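Local coordinates for 3-polyprenyl-4-hydroxybenzoate decarboxylase and related decarboxylases (Pelotomaculum thermopropionicum, PDB 6H6X), which is a UbiD-family, prenylated-FMN-dependent enzyme (HmfF) that probably decarboxylates furan-2,5-dicarboxylic acid and in reverse carboxylates 2-furoic acid to that diacid, at residues I338-A346 and G416-N424; L60-A68 and L298-A306. The protein carries 8 engineered substitutions. One frame throughout, in Å; residues are numbered along the deposited sequence.

Contact 1: residues I338-A346 and G416-N424. With CA (calcium ion), chain J.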
ATOM      1  N   ILE B 338      10.825  14.909  -8.576  1.00 43.18           N
ATOM      2  CA  ILE B 338      11.713  15.935  -9.117  1.00 43.22           C
ATOM      3  C   ILE B 338      12.698  16.414  -8.066  1.00 42.18           C
ATOM      4  O   ILE B 338      12.440  16.334  -6.881  1.00 40.60           O
ATOM      5  CB  ILE B 338      10.935  17.135  -9.645  1.00 45.40           C
ATOM      6  CG1 ILE B 338      10.091  17.820  -8.564  1.00 46.34           C
ATOM      7  CG2 ILE B 338      10.087  16.750 -10.850  1.00 46.19           C
ATOM      8  CD1 ILE B 338       9.378  19.038  -9.146  1.00 44.47           C
ATOM      9  N   GLU B 339      13.860  16.865  -8.505  1.00 47.68           N
ATOM     10  CA  GLU B 339      14.812  17.551  -7.621  1.00 51.03           C
ATOM     11  C   GLU B 339      14.495  18.994  -7.871  1.00 51.33           C
ATOM     12  O   GLU B 339      14.999  19.590  -8.810  1.00 61.14           O
ATOM     13  CB  GLU B 339      16.265  17.193  -7.955  1.00 58.11           C
ATOM     14  CG  GLU B 339      17.307  17.860  -7.059  1.00 73.09           C
ATOM     15  CD  GLU B 339      18.750  17.543  -7.524  1.00 77.77           C
ATOM     16  OE1 GLU B 339      19.099  17.975  -8.644  1.00 75.07           O
ATOM     17  OE2 GLU B 339      19.540  16.858  -6.808  1.00 79.29           O
ATOM     18  N   LYS B 340      13.611  19.555  -7.063  1.00 47.35           N
ATOM     19  CA  LYS B 340      13.039  20.861  -7.402  1.00 52.34           C
ATOM     20  C   LYS B 340      14.060  22.012  -7.178  1.00 56.22           C
ATOM     21  O   LYS B 340      14.674  22.055  -6.125  1.00 57.62           O
ATOM     22  CB  LYS B 340      11.744  21.103  -6.615  1.00 49.58           C
ATOM     23  CG  LYS B 340      11.130  22.465  -6.878  1.00 50.41           C
ATOM     24  CD  LYS B 340       9.661  22.554  -6.507  1.00 56.82           C
ATOM     25  CE  LYS B 340       9.459  22.436  -5.018  1.00 52.10           C
ATOM     26  NZ  LYS B 340       8.270  23.218  -4.612  1.00 48.83           N
ATOM     27  N   LYS B 341      14.210  22.909  -8.163  1.00 60.25           N
ATOM     28  CA  LYS B 341      15.059  24.136  -8.067  1.00 68.54           C
ATOM     29  C   LYS B 341      14.204  25.403  -8.016  1.00 68.73           C
ATOM     30  O   LYS B 341      14.540  26.312  -7.282  1.00 80.74           O
ATOM     31  CB  LYS B 341      15.997  24.320  -9.263  1.00 68.05           C
ATOM     32  CG  LYS B 341      16.770  23.101  -9.734  1.00 72.93           C
ATOM     33  CD  LYS B 341      18.058  22.862  -9.005  1.00 77.94           C
ATOM     34  CE  LYS B 341      19.078  22.232  -9.963  1.00 87.96           C
ATOM     35  NZ  LYS B 341      20.325  21.811  -9.268  1.00 91.03           N
ATOM     36  N   HIS B 342      13.144  25.483  -8.820  1.00 67.09           N
ATOM     37  CA  HIS B 342      12.288  26.677  -8.884  1.00 74.27           C
ATOM     38  C   HIS B 342      10.858  26.279  -8.608  1.00 71.87           C
ATOM     39  O   HIS B 342      10.423  25.218  -9.042  1.00 69.46           O
ATOM     40  CB  HIS B 342      12.407  27.363 -10.255  1.00 73.79           C
ATOM     41  CG  HIS B 342      13.836  27.624 -10.674  1.00 94.98           C
ATOM     42  ND1 HIS B 342      14.529  26.804 -11.547  1.00 97.12           N
ATOM     43  CD2 HIS B 342      14.706  28.602 -10.315  1.00 92.22           C
ATOM     44  CE1 HIS B 342      15.754  27.273 -11.716  1.00 92.24           C
ATOM     45  NE2 HIS B 342      15.886  28.363 -10.982  1.00 96.23           N
ATOM     46  N   GLU B 343      10.108  27.121  -7.904  1.00 72.84           N
ATOM     47  CA  GLU B 343       8.683  26.860  -7.755  1.00 79.05           C
ATOM     48  C   GLU B 343       8.174  26.940  -9.183  1.00 76.77           C
ATOM     49  O   GLU B 343       8.799  27.609 -10.028  1.00 83.95           O
ATOM     50  CB  GLU B 343       7.971  27.864  -6.845  1.00 85.62           C
ATOM     51  CG  GLU B 343       6.728  27.273  -6.161  1.00 93.00           C
ATOM     52  CD  GLU B 343       6.997  26.581  -4.799  1.00 95.95           C
ATOM     53  OE1 GLU B 343       6.023  26.452  -4.019  1.00 90.30           O
ATOM     54  OE2 GLU B 343       8.143  26.143  -4.487  1.00 77.48           O
ATOM     55  N   GLY B 344       7.093  26.223  -9.476  1.00 66.22           N
ATOM     56  CA  GLY B 344       6.604  26.127 -10.860  1.00 56.62           C
ATOM     57  C   GLY B 344       6.950  24.808 -11.581  1.00 49.00           C
ATOM     58  O   GLY B 344       6.307  24.462 -12.584  1.00 43.95           O
ATOM     59  N   GLU B 345       7.961  24.094 -11.094  1.00 46.13           N
ATOM     60  CA  GLU B 345       8.326  22.813 -11.664  1.00 53.30           C
ATOM     61  C   GLU B 345       7.239  21.730 -11.516  1.00 49.30           C
ATOM     62  O   GLU B 345       7.065  20.946 -12.419  1.00 44.48           O
ATOM     63  CB  GLU B 345       9.662  22.338 -11.116  1.00 54.28           C
ATOM     64  CG  GLU B 345      10.822  23.148 -11.675  1.00 59.45           C
ATOM     65  CD  GLU B 345      12.186  22.716 -11.146  1.00 71.33           C
ATOM     66  OE1 GLU B 345      12.338  21.590 -10.640  1.00 72.35           O
ATOM     67  OE2 GLU B 345      13.133  23.528 -11.222  1.00 87.96           O
ATOM     68  N   ALA B 346       6.478  21.758 -10.419  1.00 48.88           N
ATOM     69  CA  ALA B 346       5.441  20.779 -10.186  1.00 45.27           C
ATOM     70  C   ALA B 346       4.380  20.879 -11.261  1.00 42.74           C
ATOM     71  O   ALA B 346       4.083  19.859 -11.903  1.00 42.91           O
ATOM     72  CB  ALA B 346       4.840  20.931  -8.795  1.00 45.41           C
ATOM     73  N   GLY B 416      -4.268  17.004 -10.932  1.00 28.60           N
ATOM     74  CA  GLY B 416      -2.837  17.100 -10.572  1.00 32.96           C
ATOM     75  C   GLY B 416      -2.671  17.572  -9.138  1.00 33.42           C
ATOM     76  O   GLY B 416      -3.412  18.461  -8.680  1.00 32.27           O
ATOM     77  N   ILE B 417      -1.742  16.947  -8.418  1.00 30.31           N
ATOM     78  CA  ILE B 417      -1.434  17.211  -7.031  1.00 32.53           C
ATOM     79  C   ILE B 417       0.084  17.527  -6.851  1.00 37.60           C
ATOM     80  O   ILE B 417       0.989  16.704  -7.201  1.00 36.78           O
ATOM     81  CB  ILE B 417      -1.811  16.026  -6.128  1.00 34.84           C
ATOM     82  CG1 ILE B 417      -3.340  15.744  -6.200  1.00 41.11           C
ATOM     83  CG2 ILE B 417      -1.467  16.301  -4.706  1.00 36.51           C
ATOM     84  CD1 ILE B 417      -3.790  14.519  -5.397  1.00 45.55           C
ATOM     85  N   ASP B 418       0.376  18.686  -6.261  1.00 35.46           N
ATOM     86  CA  ASP B 418       1.778  19.089  -5.964  1.00 33.62           C
ATOM     87  C   ASP B 418       2.062  18.781  -4.556  1.00 32.97           C
ATOM     88  O   ASP B 418       1.583  19.489  -3.669  1.00 36.71           O
ATOM     89  CB  ASP B 418       1.939  20.609  -6.117  1.00 38.11           C
ATOM     90  CG  ASP B 418       3.387  21.071  -5.891  1.00 38.22           C
ATOM     91  OD1 ASP B 418       4.251  20.310  -5.394  1.00 34.93           O
ATOM     92  OD2 ASP B 418       3.616  22.223  -6.217  1.00 42.82           O
ATOM     93  N   ALA B 419       2.775  17.695  -4.295  1.00 33.86           N
ATOM     94  CA  ALA B 419       3.067  17.325  -2.951  1.00 34.47           C
ATOM     95  C   ALA B 419       4.580  17.529  -2.682  1.00 38.07           C
ATOM     96  O   ALA B 419       5.184  16.735  -1.959  1.00 31.53           O
ATOM     97  CB  ALA B 419       2.671  15.868  -2.728  1.00 35.59           C
ATOM     98  N   THR B 420       5.172  18.551  -3.301  1.00 35.00           N
ATOM     99  CA  THR B 420       6.528  18.967  -2.957  1.00 40.54           C
ATOM    100  C   THR B 420       6.558  19.985  -1.817  1.00 43.36           C
ATOM    101  O   THR B 420       5.617  20.755  -1.600  1.00 42.36           O
ATOM    102  CB  THR B 420       7.267  19.535  -4.194  1.00 41.14           C
ATOM    103  OG1 THR B 420       6.679  20.766  -4.630  1.00 37.46           O
ATOM    104  CG2 THR B 420       7.179  18.521  -5.331  1.00 37.82           C
ATOM    105  N   ILE B 421       7.659  19.954  -1.078  1.00 44.86           N
ATOM    106  CA  ILE B 421       7.958  20.945  -0.052  1.00 47.66           C
ATOM    107  C   ILE B 421       8.083  22.318  -0.727  1.00 47.78           C
ATOM    108  O   ILE B 421       8.809  22.448  -1.753  1.00 49.30           O
ATOM    109  CB  ILE B 421       9.276  20.595   0.666  1.00 54.52           C
ATOM    110  CG1 ILE B 421       9.120  19.325   1.510  1.00 64.33           C
ATOM    111  CG2 ILE B 421       9.736  21.732   1.561  1.00 61.14           C
ATOM    112  CD1 ILE B 421      10.439  18.573   1.657  1.00 69.46           C
ATOM    113  N   PRO B 422       7.387  23.353  -0.199  1.00 54.70           N
ATOM    114  CA  PRO B 422       7.597  24.730  -0.761  1.00 62.39           C
ATOM    115  C   PRO B 422       9.032  25.237  -0.529  1.00 60.31           C
ATOM    116  O   PRO B 422       9.651  24.868   0.483  1.00 59.21           O
ATOM    117  CB  PRO B 422       6.563  25.580   0.001  1.00 60.10           C
ATOM    118  CG  PRO B 422       5.534  24.600   0.483  1.00 58.96           C
ATOM    119  CD  PRO B 422       6.327  23.359   0.824  1.00 60.69           C
ATOM    120  N   LEU B 423       9.565  26.037  -1.447  1.00 68.56           N
ATOM    121  CA  LEU B 423      11.031  26.354  -1.472  1.00 83.44           C
ATOM    122  C   LEU B 423      11.617  27.254  -0.345  1.00 93.84           C
ATOM    123  O   LEU B 423      12.766  27.040   0.062  1.00 81.71           O
ATOM    124  CB  LEU B 423      11.445  26.938  -2.827  1.00 79.86           C
ATOM    125  CG  LEU B 423      11.787  25.879  -3.865  1.00 78.88           C
ATOM    126  CD1 LEU B 423      12.013  26.548  -5.215  1.00 70.15           C
ATOM    127  CD2 LEU B 423      12.996  25.048  -3.428  1.00 80.29           C
ATOM    128  N   ASN B 424      10.860  28.270   0.093  1.00104.10           N
ATOM    129  CA  ASN B 424      10.969  28.849   1.466  1.00116.86           C
ATOM    130  C   ASN B 424      10.000  30.016   1.666  1.00107.87           C
ATOM    131  O   ASN B 424       8.803  29.886   1.412  1.00 98.57           O
ATOM    132  CB  ASN B 424      12.421  29.217   1.948  1.00126.60           C
ATOM    133  CG  ASN B 424      13.341  29.821   0.856  1.00129.66           C
ATOM    134  OD1 ASN B 424      12.955  30.704   0.083  1.00135.04           O
ATOM    135  ND2 ASN B 424      14.592  29.360   0.836  1.00128.41           N
TER
HETATM  136 CA    CA J 504       3.038  21.321  -2.005  1.00 44.12          CA
HETATM  137  O   HOH W   1       4.490  23.264  -3.123  1.00 53.68           O

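Contact 2: residues L60-A68 and L298-A306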
ATOM      1  N   LEU B  60       5.872 -14.677 -16.144  1.00 41.11           N
ATOM      2  CA  LEU B  60       7.316 -14.681 -16.513  1.00 42.74           C
ATOM      3  C   LEU B  60       8.117 -13.593 -15.887  1.00 46.02           C
ATOM      4  O   LEU B  60       9.310 -13.777 -15.585  1.00 48.67           O
ATOM      5  CB  LEU B  60       7.523 -14.585 -18.034  1.00 44.35           C
ATOM      6  CG  LEU B  60       6.888 -15.716 -18.847  1.00 43.59           C
ATOM      7  CD1 LEU B  60       7.201 -15.522 -20.301  1.00 44.59           C
ATOM      8  CD2 LEU B  60       7.386 -17.059 -18.362  1.00 46.38           C
ATOM      9  N   ALA B  61       7.474 -12.457 -15.680  1.00 46.46           N
ATOM     10  CA  ALA B  61       8.087 -11.347 -14.963  1.00 44.41           C
ATOM     11  C   ALA B  61       6.963 -10.531 -14.337  1.00 48.11           C
ATOM     12  O   ALA B  61       6.035 -10.139 -15.031  1.00 52.23           O
ATOM     13  CB  ALA B  61       8.883 -10.483 -15.943  1.00 49.75           C
ATOM     14  N   GLY B  62       7.056 -10.284 -13.044  1.00 44.38           N
ATOM     15  CA  GLY B  62       6.013  -9.644 -12.281  1.00 45.80           C
ATOM     16  C   GLY B  62       6.475  -8.532 -11.368  1.00 45.40           C
ATOM     17  O   GLY B  62       5.756  -8.164 -10.457  1.00 51.22           O
ATOM     18  N   ASP B  63       7.668  -8.004 -11.629  1.00 42.73           N
ATOM     19  CA  ASP B  63       8.230  -6.907 -10.889  1.00 43.26           C
ATOM     20  C   ASP B  63       9.282  -6.262 -11.752  1.00 43.24           C
ATOM     21  O   ASP B  63       9.739  -6.851 -12.742  1.00 43.63           O
ATOM     22  CB  ASP B  63       8.765  -7.358  -9.531  1.00 55.28           C
ATOM     23  CG  ASP B  63      10.008  -8.273  -9.624  1.00 71.65           C
ATOM     24  OD1 ASP B  63      10.983  -7.938 -10.361  1.00 74.34           O
ATOM     25  OD2 ASP B  63      10.018  -9.311  -8.910  1.00 75.13           O
ATOM     26  N   ARG B  64       9.660  -5.059 -11.397  0.50 44.88           N
ATOM     27  CA  ARG B  64      10.599  -4.288 -12.196  0.50 51.05           C
ATOM     28  C   ARG B  64      12.036  -4.844 -12.222  0.50 48.25           C
ATOM     29  O   ARG B  64      12.748  -4.603 -13.198  0.50 49.26           O
ATOM     30  CB  ARG B  64      10.530  -2.838 -11.747  0.50 51.61           C
ATOM     31  CG  ARG B  64       9.341  -2.180 -12.349  0.50 50.68           C
ATOM     32  CD  ARG B  64       8.795  -1.241 -11.304  0.50 57.86           C
ATOM     33  NE  ARG B  64       7.608  -1.725 -10.594  0.50 55.62           N
ATOM     34  CZ  ARG B  64       6.405  -1.278 -10.891  0.50 48.31           C
ATOM     35  NH1 ARG B  64       6.330  -0.432 -11.897  0.50 42.16           N
ATOM     36  NH2 ARG B  64       5.313  -1.663 -10.225  0.50 48.07           N
ATOM     37  N   GLU B  65      12.437  -5.581 -11.188  1.00 49.59           N
ATOM     38  CA  GLU B  65      13.761  -6.230 -11.148  1.00 53.97           C
ATOM     39  C   GLU B  65      13.889  -7.277 -12.275  1.00 49.65           C
ATOM     40  O   GLU B  65      14.837  -7.211 -13.048  1.00 52.59           O
ATOM     41  CB  GLU B  65      14.034  -6.834  -9.757  1.00 49.20           C
ATOM     42  N   LEU B  66      12.874  -8.133 -12.446  1.00 51.45           N
ATOM     43  CA  LEU B  66      12.864  -9.099 -13.538  1.00 44.23           C
ATOM     44  C   LEU B  66      12.785  -8.485 -14.892  1.00 48.36           C
ATOM     45  O   LEU B  66      13.509  -8.911 -15.771  1.00 52.20           O
ATOM     46  CB  LEU B  66      11.783 -10.143 -13.350  1.00 53.47           C
ATOM     47  CG  LEU B  66      12.083 -11.003 -12.124  1.00 51.92           C
ATOM     48  CD1 LEU B  66      10.934 -11.936 -11.861  1.00 57.98           C
ATOM     49  CD2 LEU B  66      13.372 -11.777 -12.311  1.00 54.68           C
ATOM     50  N   PHE B  67      11.986  -7.447 -15.107  1.00 42.37           N
ATOM     51  CA  PHE B  67      12.012  -6.836 -16.431  1.00 39.53           C
ATOM     52  C   PHE B  67      13.337  -6.174 -16.713  1.00 40.04           C
ATOM     53  O   PHE B  67      13.772  -6.127 -17.858  1.00 37.91           O
ATOM     54  CB  PHE B  67      10.855  -5.836 -16.633  1.00 41.46           C
ATOM     55  CG  PHE B  67       9.540  -6.499 -16.953  1.00 37.89           C
ATOM     56  CD1 PHE B  67       9.270  -6.924 -18.237  1.00 42.25           C
ATOM     57  CD2 PHE B  67       8.594  -6.677 -15.990  1.00 42.52           C
ATOM     58  CE1 PHE B  67       8.065  -7.541 -18.545  1.00 44.02           C
ATOM     59  CE2 PHE B  67       7.366  -7.277 -16.293  1.00 42.35           C
ATOM     60  CZ  PHE B  67       7.101  -7.708 -17.569  1.00 41.15           C
ATOM     61  N   ALA B  68      13.978  -5.623 -15.692  1.00 45.89           N
ATOM     62  CA  ALA B  68      15.349  -5.058 -15.878  1.00 49.20           C
ATOM     63  C   ALA B  68      16.333  -6.161 -16.260  1.00 40.20           C
ATOM     64  O   ALA B  68      17.035  -6.043 -17.248  1.00 44.96           O
ATOM     65  CB  ALA B  68      15.844  -4.355 -14.656  1.00 49.30           C
ATOM     66  N   LEU B 298       2.682  -4.610 -15.948  1.00 37.73           N
ATOM     67  CA  LEU B 298       4.064  -4.136 -16.185  1.00 34.65           C
ATOM     68  C   LEU B 298       4.514  -4.157 -17.629  1.00 34.85           C
ATOM     69  O   LEU B 298       5.328  -3.287 -18.052  1.00 34.66           O
ATOM     70  CB  LEU B 298       5.054  -4.845 -15.263  1.00 35.85           C
ATOM     71  CG  LEU B 298       4.893  -4.450 -13.813  1.00 38.23           C
ATOM     72  CD1 LEU B 298       5.737  -5.300 -12.859  1.00 47.20           C
ATOM     73  CD2 LEU B 298       5.288  -3.021 -13.667  1.00 38.87           C
ATOM     74  N   LEU B 299       3.998  -5.084 -18.424  1.00 32.68           N
ATOM     75  CA  LEU B 299       4.350  -5.089 -19.828  1.00 37.68           C
ATOM     76  C   LEU B 299       4.066  -3.760 -20.470  1.00 39.97           C
ATOM     77  O   LEU B 299       4.961  -3.119 -21.029  1.00 42.99           O
ATOM     78  CB  LEU B 299       3.660  -6.212 -20.643  1.00 37.43           C
ATOM     79  CG  LEU B 299       4.398  -7.531 -20.728  1.00 47.34           C
ATOM     80  CD1 LEU B 299       3.483  -8.527 -21.474  1.00 50.49           C
ATOM     81  CD2 LEU B 299       5.746  -7.312 -21.421  1.00 48.30           C
ATOM     82  N   GLY B 300       2.797  -3.369 -20.424  1.00 38.64           N
ATOM     83  CA  GLY B 300       2.400  -2.046 -20.953  1.00 40.61           C
ATOM     84  C   GLY B 300       2.913  -0.878 -20.102  1.00 36.15           C
ATOM     85  O   GLY B 300       3.307   0.139 -20.643  1.00 43.79           O
ATOM     86  N   GLY B 301       2.914  -1.041 -18.786  1.00 34.12           N
ATOM     87  CA  GLY B 301       3.328  -0.024 -17.842  1.00 35.40           C
ATOM     88  C   GLY B 301       4.740   0.516 -18.019  1.00 39.71           C
ATOM     89  O   GLY B 301       4.947   1.716 -18.076  1.00 34.57           O
ATOM     90  N   ILE B 302       5.704  -0.390 -18.114  1.00 38.66           N
ATOM     91  CA  ILE B 302       7.115  -0.039 -18.308  1.00 39.13           C
ATOM     92  C   ILE B 302       7.305   0.684 -19.601  1.00 35.29           C
ATOM     93  O   ILE B 302       7.996   1.705 -19.632  1.00 35.81           O
ATOM     94  CB  ILE B 302       8.012  -1.275 -18.191  1.00 42.16           C
ATOM     95  CG1 ILE B 302       7.983  -1.713 -16.735  1.00 40.40           C
ATOM     96  CG2 ILE B 302       9.446  -0.952 -18.586  1.00 44.82           C
ATOM     97  CD1 ILE B 302       8.575  -3.067 -16.513  1.00 46.07           C
ATOM     98  N   ALA B 303       6.637   0.222 -20.652  1.00 36.59           N
ATOM     99  CA  ALA B 303       6.656   0.945 -21.926  1.00 36.54           C
ATOM    100  C   ALA B 303       6.081   2.345 -21.825  1.00 37.06           C
ATOM    101  O   ALA B 303       6.659   3.309 -22.370  1.00 41.24           O
ATOM    102  CB  ALA B 303       5.918   0.163 -23.002  1.00 39.09           C
ATOM    103  N   ARG B 304       4.960   2.478 -21.128  1.00 39.15           N
ATOM    104  CA  ARG B 304       4.356   3.832 -20.955  1.00 38.65           C
ATOM    105  C   ARG B 304       5.248   4.686 -20.036  1.00 35.35           C
ATOM    106  O   ARG B 304       5.385   5.841 -20.246  1.00 34.37           O
ATOM    107  CB  ARG B 304       2.918   3.770 -20.493  1.00 34.22           C
ATOM    108  CG  ARG B 304       1.949   3.109 -21.514  1.00 37.49           C
ATOM    109  CD  ARG B 304       0.469   3.036 -21.099  1.00 34.74           C
ATOM    110  NE  ARG B 304       0.206   2.072 -20.072  1.00 40.66           N
ATOM    111  CZ  ARG B 304      -0.079   0.762 -20.268  1.00 43.72           C
ATOM    112  NH1 ARG B 304      -0.103   0.264 -21.468  1.00 38.66           N
ATOM    113  NH2 ARG B 304      -0.322  -0.069 -19.225  1.00 41.64           N
ATOM    114  N   GLU B 305       5.861   4.103 -19.018  1.00 35.00           N
ATOM    115  CA  GLU B 305       6.768   4.844 -18.159  1.00 36.19           C
ATOM    116  C   GLU B 305       7.979   5.398 -18.919  1.00 37.33           C
ATOM    117  O   GLU B 305       8.402   6.504 -18.674  1.00 37.46           O
ATOM    118  CB  GLU B 305       7.244   4.010 -16.997  1.00 39.29           C
ATOM    119  CG  GLU B 305       6.248   3.839 -15.881  1.00 41.62           C
ATOM    120  CD  GLU B 305       6.725   2.882 -14.770  1.00 43.36           C
ATOM    121  OE1 GLU B 305       7.897   2.413 -14.797  1.00 53.78           O
ATOM    122  OE2 GLU B 305       5.936   2.607 -13.828  1.00 41.33           O
ATOM    123  N   ALA B 306       8.541   4.639 -19.847  1.00 41.84           N
ATOM    124  CA  ALA B 306       9.686   5.125 -20.627  1.00 41.13           C
ATOM    125  C   ALA B 306       9.334   6.368 -21.400  1.00 40.53           C
ATOM    126  O   ALA B 306      10.101   7.303 -21.429  1.00 46.44           O
ATOM    127  CB  ALA B 306      10.183   4.071 -21.582  1.00 43.27           C
TER

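Contact 1: residues I338-A346 and G416-N424
K340 reaches over to T420 and I421 from the bend before helix 345-356, and its ammonium group joins three oxygens. CB points toward the other segment, and CG is anti to the backbone N (chi1 178°). K340 CD arrives 4.0 Å from T420 OG1. Bends at chi3 and chi4 then bring K340 CE between two oxygens, 3.3 Å from I421 O and equally near T420 OG1. At the tip, K340 NZ donates to T420 OG1 at 2.9 Å. A second bond, from K340 NZ to I421 O at 3.0 Å, comes in above the carbonyl plane. The third partner is E343, whose OE2 forms a salt bridge with NZ, met 62° out of the carboxylate plane. That carboxylate also takes a weak bond from L423 N, while L423 CD1 lies 3.3 Å from both K341 O and E343 N. T420 OG1 in turn donates to D418 OD1 at 2.6 Å, on its syn lone pair. The backbone N of T420 reaches D418 OD1 as well, at 2.9 Å, closing an Asx turn. A346 CB packs against the D418 carboxylate, 3.1 Å from D418 OD2. The turn leaves the carbonyl oxygens of D418 and T420 pointing to the calcium ion, whose coordination is completed by a water, R385 O and D391 OD2. I421 N bonds to D367 on strand 362-367. The lysine charge is probably balanced in part by E343, and its hydroxyl partner T420 passes a hydrogen bond on to D418. Such a chain would probably stabilise the negative charge on D418 and fix the loop after strand 414-418 in the shape that supplies two backbone oxygens to the calcium site.

Contact 2: residues L60-A68 and L298-A306
L298 meets the 60-68 segment with three of its carbons. L298 CB lies 3.5 Å from F67 CE2; CD1 covers the backbone between G62 and D63. R64 was modelled in two conformers, and in one of them L298 CD2 sits over a face of its guanidinium. The next residue, L299, brings CD2 to 3.7 Å from F67 CE1, the two side chains crossing at about a right angle, and the same leucine touches the prenylated FMN. A turn further on, I302 CD1 packs on F67 CB and CG. With CG anti to the carbonyl carbon (chi1 -79°), the F67 ring is directed at the second helix; A61 CB lies over one face, offset toward the rim. Shortening F67 to an alanine is likely to leave L298, L299 and I302 without their common partner and to open a gap beside L299. Last comes E305, whose OE2 is 3.6 Å from R64 NH1 in that same conformer, a long and doubtful salt bridge; its firmer partner is L324 N. Helix 64-68, capped at its start by D63 OD1 accepting from L66 N, crosses helix 298-306 at -73°, an apolar helix-helix packing that joins the N-terminal UbiD domain to the long helix running alongside the cofactor site.

Contact 2 is centred about 7 Å from the centre of the folded chain, contact 1 about 32 Å out; their centres are about 28 Å apart and their nearest atoms about 13 Å, so they do not touch. Along the chain they follow in series. Helix 294-315, which contributes to contact 2, leads into strand 319-324, the edge strand of the five-stranded mixed sheet whose strands 333-338 and 414-418 run into the segments of contact 1. E305 also bonds to L324 of that edge strand. Contact 2 therefore joins N-terminal and C-terminal family regions next to the prenylated FMN, whereas contact 1 supplies two carbonyl ligands of the calcium site, far from the cofactor.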